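Long-range contacts in cytosolic phospholipase A2 delta (Homo sapiens, PDB 5IZ5), which hydrolyses glycerophospholipids at the sn-2 position in a calcium-dependent manner, releasing fatty acids with a preference for linoleic acid: residues V32-N37 with T71-W76; S745-Q750 with S789-Q794; S626-Y631 with R695-P700. The protein carries 3 engineered substitutions. All blocks are in the same frame, centred on the assembly; numbering follows the deposited sequence.

Contact 1: residues V32-N37 with T71-W76; sequences VLEARN and TSHPVW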
# COMPACT_ATOMS: atom_id res chain seq x y z
N VAL B 32 -34.78 -19.16 1.71
CA VAL B 32 -34.59 -19.19 3.16
C VAL B 32 -35.82 -19.86 3.77
O VAL B 32 -36.91 -19.30 3.75
CB VAL B 32 -34.43 -17.76 3.73
CG1 VAL B 32 -34.25 -17.78 5.25
CG2 VAL B 32 -33.25 -17.06 3.07
N LEU B 33 -35.63 -21.07 4.31
CA LEU B 33 -36.75 -21.86 4.81
C LEU B 33 -37.09 -21.53 6.26
O LEU B 33 -38.13 -20.92 6.54
CB LEU B 33 -36.45 -23.36 4.66
CG LEU B 33 -36.27 -23.86 3.23
CD1 LEU B 33 -35.71 -25.27 3.23
CD2 LEU B 33 -37.59 -23.80 2.47
N GLU B 34 -36.21 -21.93 7.17
CA GLU B 34 -36.48 -21.81 8.60
C GLU B 34 -35.19 -21.91 9.40
O GLU B 34 -34.15 -22.32 8.88
CB GLU B 34 -37.43 -22.92 9.06
CG GLU B 34 -36.86 -24.32 8.94
CD GLU B 34 -37.81 -25.38 9.46
OE1 GLU B 34 -38.94 -25.49 8.93
OE2 GLU B 34 -37.43 -26.12 10.40
N ALA B 35 -35.28 -21.54 10.68
CA ALA B 35 -34.17 -21.69 11.61
C ALA B 35 -34.67 -22.32 12.91
O ALA B 35 -35.87 -22.28 13.20
CB ALA B 35 -33.51 -20.35 11.88
N ARG B 36 -33.75 -22.89 13.68
CA ARG B 36 -34.09 -23.57 14.93
C ARG B 36 -33.10 -23.24 16.05
O ARG B 36 -31.92 -23.02 15.80
CB ARG B 36 -34.10 -25.08 14.73
CG ARG B 36 -35.20 -25.60 13.81
CD ARG B 36 -35.02 -27.08 13.54
NE ARG B 36 -33.80 -27.35 12.78
CZ ARG B 36 -33.70 -27.37 11.45
NH1 ARG B 36 -34.76 -27.13 10.69
NH2 ARG B 36 -32.53 -27.62 10.89
N ASN B 37 -33.62 -23.22 17.28
CA ASN B 37 -32.81 -23.07 18.49
C ASN B 37 -32.12 -21.72 18.61
O ASN B 37 -31.00 -21.64 19.12
CB ASN B 37 -31.77 -24.20 18.60
CG ASN B 37 -32.37 -25.57 18.31
OD1 ASN B 37 -33.43 -25.91 18.83
ND2 ASN B 37 -31.69 -26.36 17.49
N THR B 71 -40.61 -16.17 18.39
CA THR B 71 -40.65 -17.59 17.96
C THR B 71 -39.47 -18.47 18.40
O THR B 71 -39.71 -19.55 18.94
CB THR B 71 -40.93 -17.75 16.44
OG1 THR B 71 -40.70 -19.12 16.08
CG2 THR B 71 -40.04 -16.85 15.58
N SER B 72 -38.23 -18.05 18.15
CA SER B 72 -37.06 -18.89 18.46
C SER B 72 -36.90 -20.08 17.47
O SER B 72 -35.83 -20.70 17.37
CB SER B 72 -37.10 -19.34 19.92
OG SER B 72 -36.08 -20.26 20.22
N HIS B 73 -37.97 -20.37 16.73
CA HIS B 73 -37.94 -21.36 15.67
C HIS B 73 -38.67 -20.82 14.43
O HIS B 73 -39.71 -21.35 14.03
CB HIS B 73 -38.57 -22.68 16.13
CG HIS B 73 -39.02 -23.56 15.01
ND1 HIS B 73 -38.20 -23.91 13.96
CD2 HIS B 73 -40.23 -24.12 14.76
CE1 HIS B 73 -38.88 -24.67 13.11
NE2 HIS B 73 -40.11 -24.81 13.58
N PRO B 74 -38.14 -19.76 13.81
CA PRO B 74 -38.88 -19.09 12.74
C PRO B 74 -38.96 -19.91 11.45
O PRO B 74 -38.01 -20.62 11.11
CB PRO B 74 -38.06 -17.82 12.51
CG PRO B 74 -36.67 -18.22 12.88
CD PRO B 74 -36.83 -19.12 14.06
N VAL B 75 -40.09 -19.79 10.75
CA VAL B 75 -40.27 -20.37 9.42
C VAL B 75 -40.67 -19.24 8.47
O VAL B 75 -41.80 -18.76 8.53
CB VAL B 75 -41.37 -21.45 9.42
CG1 VAL B 75 -41.57 -22.02 8.01
CG2 VAL B 75 -41.02 -22.57 10.39
N TRP B 76 -39.74 -18.82 7.62
CA TRP B 76 -39.98 -17.71 6.69
C TRP B 76 -40.48 -18.20 5.33
O TRP B 76 -41.45 -17.66 4.78
CB TRP B 76 -38.70 -16.91 6.47
CG TRP B 76 -38.18 -16.18 7.66
CD1 TRP B 76 -38.60 -14.97 8.14
CD2 TRP B 76 -37.11 -16.59 8.51
NE1 TRP B 76 -37.87 -14.61 9.24
CE2 TRP B 76 -36.94 -15.59 9.50
CE3 TRP B 76 -36.28 -17.71 8.55
CZ2 TRP B 76 -35.98 -15.68 10.50
CZ3 TRP B 76 -35.31 -17.80 9.55
CH2 TRP B 76 -35.17 -16.79 10.51

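Contact 2: residues S745-Q750 with S789-Q794; sequences SAPGVQ and SDYNVQ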
# COMPACT_ATOMS: atom_id res chain seq x y z
N SER B 745 42.42 5.39 6.60
CA SER B 745 41.70 6.54 6.05
C SER B 745 41.22 6.28 4.63
O SER B 745 40.39 7.02 4.11
CB SER B 745 42.61 7.76 6.03
OG SER B 745 43.66 7.59 5.10
N ALA B 746 41.80 5.26 4.00
CA ALA B 746 41.42 4.87 2.65
C ALA B 746 41.82 3.42 2.45
O ALA B 746 42.63 2.89 3.21
CB ALA B 746 42.09 5.77 1.62
N PRO B 747 41.23 2.74 1.44
CA PRO B 747 41.54 1.34 1.18
C PRO B 747 43.06 1.08 1.12
O PRO B 747 43.74 1.60 0.23
CB PRO B 747 40.87 1.07 -0.17
CG PRO B 747 39.79 2.09 -0.28
CD PRO B 747 40.11 3.23 0.63
N GLY B 748 43.56 0.29 2.07
CA GLY B 748 44.98 -0.05 2.13
C GLY B 748 45.88 1.09 2.57
O GLY B 748 47.09 1.03 2.36
N VAL B 749 45.32 2.12 3.20
CA VAL B 749 46.08 3.30 3.62
C VAL B 749 45.93 3.52 5.13
O VAL B 749 44.85 3.88 5.60
CB VAL B 749 45.61 4.56 2.88
CG1 VAL B 749 46.32 5.80 3.40
CG2 VAL B 749 45.82 4.41 1.38
N GLN B 750 47.02 3.34 5.87
CA GLN B 750 47.05 3.58 7.32
C GLN B 750 46.88 5.07 7.57
O GLN B 750 47.06 5.88 6.65
CB GLN B 750 48.39 3.14 7.91
CG GLN B 750 48.73 1.66 7.72
CD GLN B 750 47.94 0.73 8.63
OE1 GLN B 750 47.62 -0.39 8.25
NE2 GLN B 750 47.65 1.18 9.85
N SER B 789 30.93 4.71 5.67
CA SER B 789 30.09 4.02 4.70
C SER B 789 30.78 3.99 3.34
O SER B 789 30.84 2.95 2.69
CB SER B 789 28.72 4.70 4.59
OG SER B 789 28.08 4.79 5.85
N ASP B 790 31.27 5.15 2.92
CA ASP B 790 32.03 5.28 1.69
C ASP B 790 33.22 4.31 1.67
O ASP B 790 33.41 3.56 0.71
CB ASP B 790 32.52 6.73 1.56
CG ASP B 790 33.35 6.98 0.32
OD1 ASP B 790 33.26 6.19 -0.65
OD2 ASP B 790 34.09 7.98 0.31
N TYR B 791 33.99 4.33 2.75
CA TYR B 791 35.16 3.46 2.87
C TYR B 791 34.80 1.98 2.77
O TYR B 791 35.43 1.24 2.02
CB TYR B 791 35.87 3.74 4.20
CG TYR B 791 36.98 2.77 4.49
CD1 TYR B 791 38.29 3.04 4.09
CD2 TYR B 791 36.73 1.59 5.17
CE1 TYR B 791 39.32 2.15 4.37
CE2 TYR B 791 37.74 0.70 5.45
CZ TYR B 791 39.04 0.98 5.04
OH TYR B 791 40.05 0.09 5.32
N ASN B 792 33.80 1.56 3.54
CA ASN B 792 33.38 0.15 3.57
C ASN B 792 33.03 -0.42 2.21
O ASN B 792 33.24 -1.60 1.95
CB ASN B 792 32.19 -0.06 4.51
CG ASN B 792 32.58 0.04 5.96
OD1 ASN B 792 33.74 0.28 6.30
ND2 ASN B 792 31.61 -0.17 6.84
N VAL B 793 32.47 0.41 1.34
CA VAL B 793 32.17 -0.03 -0.02
C VAL B 793 33.43 0.00 -0.89
O VAL B 793 33.69 -0.94 -1.63
CB VAL B 793 31.02 0.80 -0.64
CG1 VAL B 793 30.93 0.59 -2.14
CG2 VAL B 793 29.71 0.43 0.03
N GLN B 794 34.21 1.08 -0.81
CA GLN B 794 35.44 1.19 -1.59
C GLN B 794 36.41 0.04 -1.31
O GLN B 794 36.92 -0.60 -2.23
CB GLN B 794 36.13 2.54 -1.38
CG GLN B 794 35.58 3.62 -2.28
CD GLN B 794 36.19 4.98 -2.02
OE1 GLN B 794 36.98 5.16 -1.09
NE2 GLN B 794 35.84 5.96 -2.85

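Contact 3: residues S626-Y631 with R695-P700; sequences STWADY and RARGLP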
# COMPACT_ATOMS: atom_id res chain seq x y z
N SER B 626 -0.43 -16.55 -4.73
CA SER B 626 0.01 -17.60 -3.79
C SER B 626 1.36 -17.25 -3.15
O SER B 626 1.56 -17.50 -1.97
CB SER B 626 0.08 -18.96 -4.48
OG SER B 626 -1.20 -19.55 -4.59
N THR B 627 2.25 -16.64 -3.91
CA THR B 627 3.55 -16.22 -3.39
C THR B 627 3.38 -15.26 -2.23
O THR B 627 4.04 -15.41 -1.21
CB THR B 627 4.38 -15.50 -4.47
OG1 THR B 627 4.61 -16.39 -5.57
CG2 THR B 627 5.71 -15.02 -3.92
N TRP B 628 2.50 -14.29 -2.39
CA TRP B 628 2.31 -13.23 -1.40
C TRP B 628 1.19 -13.50 -0.40
O TRP B 628 1.02 -12.74 0.54
CB TRP B 628 2.10 -11.89 -2.11
CG TRP B 628 3.29 -11.55 -2.95
CD1 TRP B 628 3.35 -11.56 -4.32
CD2 TRP B 628 4.60 -11.21 -2.49
NE1 TRP B 628 4.62 -11.22 -4.73
CE2 TRP B 628 5.40 -11.00 -3.63
CE3 TRP B 628 5.17 -11.05 -1.22
CZ2 TRP B 628 6.75 -10.63 -3.54
CZ3 TRP B 628 6.51 -10.68 -1.13
CH2 TRP B 628 7.28 -10.48 -2.28
N ALA B 629 0.45 -14.60 -0.56
CA ALA B 629 -0.70 -14.84 0.32
C ALA B 629 -0.36 -15.20 1.78
O ALA B 629 0.37 -16.15 2.02
CB ALA B 629 -1.62 -15.93 -0.25
N ASP B 630 -0.90 -14.39 2.71
CA ASP B 630 -1.07 -14.72 4.14
C ASP B 630 -2.18 -15.76 4.26
O ASP B 630 -3.36 -15.43 4.11
CB ASP B 630 -1.51 -13.47 4.94
CG ASP B 630 -0.34 -12.66 5.49
OD1 ASP B 630 -0.08 -11.57 4.94
OD2 ASP B 630 0.30 -13.09 6.49
N TYR B 631 -1.85 -17.01 4.58
CA TYR B 631 -2.75 -18.11 4.24
C TYR B 631 -4.22 -17.87 4.62
O TYR B 631 -5.11 -17.76 3.75
CB TYR B 631 -2.29 -19.45 4.84
CG TYR B 631 -3.38 -20.52 4.82
CD1 TYR B 631 -3.58 -21.35 5.92
CD2 TYR B 631 -4.22 -20.66 3.71
CE1 TYR B 631 -4.59 -22.31 5.90
CE2 TYR B 631 -5.23 -21.61 3.69
CZ TYR B 631 -5.41 -22.44 4.79
OH TYR B 631 -6.40 -23.38 4.76
N ARG B 695 11.77 -18.28 1.52
CA ARG B 695 11.72 -19.74 1.50
C ARG B 695 10.29 -20.24 1.70
O ARG B 695 9.86 -21.17 1.03
CB ARG B 695 12.62 -20.36 2.58
CG ARG B 695 12.99 -21.81 2.29
CD ARG B 695 13.06 -22.70 3.52
NE ARG B 695 13.69 -22.12 4.71
CZ ARG B 695 14.99 -21.83 4.84
NH1 ARG B 695 15.83 -22.01 3.83
NH2 ARG B 695 15.44 -21.32 5.98
N ALA B 696 9.56 -19.60 2.61
CA ALA B 696 8.17 -19.95 2.85
C ALA B 696 7.31 -19.79 1.58
O ALA B 696 6.32 -20.50 1.41
CB ALA B 696 7.59 -19.12 3.99
N ARG B 697 7.71 -18.88 0.70
CA ARG B 697 6.95 -18.57 -0.51
C ARG B 697 7.57 -19.12 -1.80
O ARG B 697 7.13 -18.77 -2.90
CB ARG B 697 6.77 -17.06 -0.62
CG ARG B 697 6.05 -16.48 0.58
CD ARG B 697 6.23 -14.98 0.69
NE ARG B 697 5.24 -14.43 1.62
CZ ARG B 697 5.28 -14.56 2.94
NH1 ARG B 697 6.27 -15.23 3.52
NH2 ARG B 697 4.33 -14.03 3.69
N GLY B 698 8.57 -19.99 -1.67
CA GLY B 698 9.20 -20.61 -2.83
C GLY B 698 9.93 -19.65 -3.74
O GLY B 698 10.00 -19.87 -4.95
N LEU B 699 10.50 -18.58 -3.17
CA LEU B 699 11.29 -17.62 -3.93
C LEU B 699 12.76 -17.97 -3.79
O LEU B 699 13.25 -18.06 -2.66
CB LEU B 699 11.03 -16.20 -3.42
CG LEU B 699 9.59 -15.69 -3.57
CD1 LEU B 699 9.48 -14.27 -3.03
CD2 LEU B 699 9.13 -15.74 -5.02
N PRO B 700 13.48 -18.17 -4.91
CA PRO B 700 14.88 -18.57 -4.78
C PRO B 700 15.75 -17.47 -4.17
O PRO B 700 15.78 -16.34 -4.65
CB PRO B 700 15.32 -18.88 -6.21
CG PRO B 700 14.32 -18.25 -7.10
CD PRO B 700 13.04 -18.18 -6.32

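Contact 1: residues V32-N37 with T71-W76
Ala35 and Trp76 meet in the tightly packed half of this contact. The methyl CB of Ala35 lies 3.9 Å from CZ3 of Trp76, at the indole edge and near its plane. The same methyl touches CG of Pro74. Val32 joins them: its CG1 stands anti to the backbone N (chi1 179°), and this puts it 3.9 Å from CE3 of Trp76. Pro74 CB covers one face of the indole, offset toward the rim. Strand 49-55 closes this side with Val51 and Pro49.

Two backbone bonds hold the two segments together. Ala35 N gives a fairly straight bond to Pro74 O (2.9 Å, 161°), while Trp76 N reaches Leu33 O on a more bent path.

The other side is looser and more polar. His73 ND1 donates to Ala35 O at 2.9 Å, with the oxygen tilted from the ring plane. Glu34 OE2 sits at the imidazole edge, 3.4 Å from His73 CE1. Arg36 NH1 forms a salt bridge to Glu34 OE2 (2.9 Å), on that oxygen's anti side. Arg36 also forms salt bridges to Glu137 and Asp139, so three carboxylates probably balance its charge. Val75 is exposed here beside Glu34.

Glu34 and Val75 form an antiparallel non-hydrogen-bonded pair. Leu33 and Glu34 make a classic beta bulge opposite Asp139. Antiparallel strands 21-36 and 75-85, with Trp76 buried against strand 49-55, belong to the beta sandwich of the N-terminal C2 domain.

Contact 2: residues S745-Q750 with S789-Q794
Pro747 and Tyr791 meet where a type II beta turn, Ala746 to Val749, rests against the last part of helix 779-794. The turn is closed by a bond from Val749 N to Ala746 O (2.8 Å). Pro747 occupies its second position and Gly748, with positive phi, its third.

The contact across the segments is van der Waals in kind, with no hydrogen bond between them. The phenol ring of Tyr791 turns its edge to the backbone of Ala746 at the start of the turn. Its CG is anti to the backbone N (chi1 173°), which carries the ring away from the helix to the turn. Tyr791 CE1 is 3.4 Å from Ala746 C. Pro747 CD packs 3.9 Å from CD1 of Tyr791. The ring of Phe741 meets that of Tyr791, and His744 also touches it.

Polar bonding comes from outside the two segments. Tyr791 OH is hydrogen-bonded to Ser740 OG, which fixes the far end of the ring. With an alanine in place of Tyr791, Ser740 would probably lose its phenol partner and a gap would open beside Ala746 and Pro747.

One helical turn further on, the aliphatic base of Gln794 packs on the next ring carbon of the proline: Gln794 CB lies 3.8 Å from Pro747 CG.

Contact 3: residues S626-Y631 with R695-P700
Trp628 and Leu699 meet at the six-membered end of the indole, where CH2 lies 4.4 Å from Leu699 CD1. The methyl approaches the ring obliquely. One indole face carries CG2 of the preceding Thr627, 4.0 Å above the plane and offset toward the rim. Arg697 NE also comes in obliquely, 4.4 Å from CE3 of Trp628. The second flat group is the guanidinium of Arg697. Trp628 CA lies at its edge, near its plane.

Thr627 joins these groups. Its chi1 of -61° places OG1 beside the backbone N and CG2 anti to it, toward Leu699. Thr627 CG2 sits 3.7 Å from Leu699 CD2 and 3.9 Å from Leu699 CD1, so both leucine methyls share one threonine methyl. The two side chains cross at about a right angle. Thr627 OG1 is used in its own helix, bonding to Lys623 O.

The Arg697 chain is extended from CG to NE and runs past the carbonyl of Thr627. The model is too tight at this carbonyl oxygen, so the exact fit of the chain there is doubtful. Arg697 NE makes no hydrogen bond to Thr627 O. Arg697 NH1 bonds to Tyr693 O, and the ring of Tyr693 makes a cation-pi contact with Arg697. Asp630 OD2 lies 5.0 Å from Arg697 NH2. That is too far for a salt bridge, though the opposite charges may attract weakly.

The contact joins two helix ends of the catalytic domain. Helix 623-628 stops at Trp628. Helix 685-696 ends in a Schellman motif with Gly698 as C-prime residue, and Leu699 then folds back on Cys694. Trp628 also touches Tyr693 of helix 685-696 and meets the ring of Trp484 on strand 482-487.

Along the chain the order is contact 1, contact 3, contact 2, each closing before the next opens. Contact 1 belongs to the N-terminal C2 domain, which associates with membranes upon calcium binding. Contacts 2 and 3 both lie in the PLA2c region but share no helix or strand. The centres of contacts 1 and 2 are about 79 Å apart, on opposite sides of the chain's centre. Contact 3 lies between, its centre about 44 Å from that of contact 1 and about 39 Å from that of contact 2. No two contacts touch. They therefore mark separate parts of an elongated enzyme, from the membrane-associating domain to the far side of the catalytic domain.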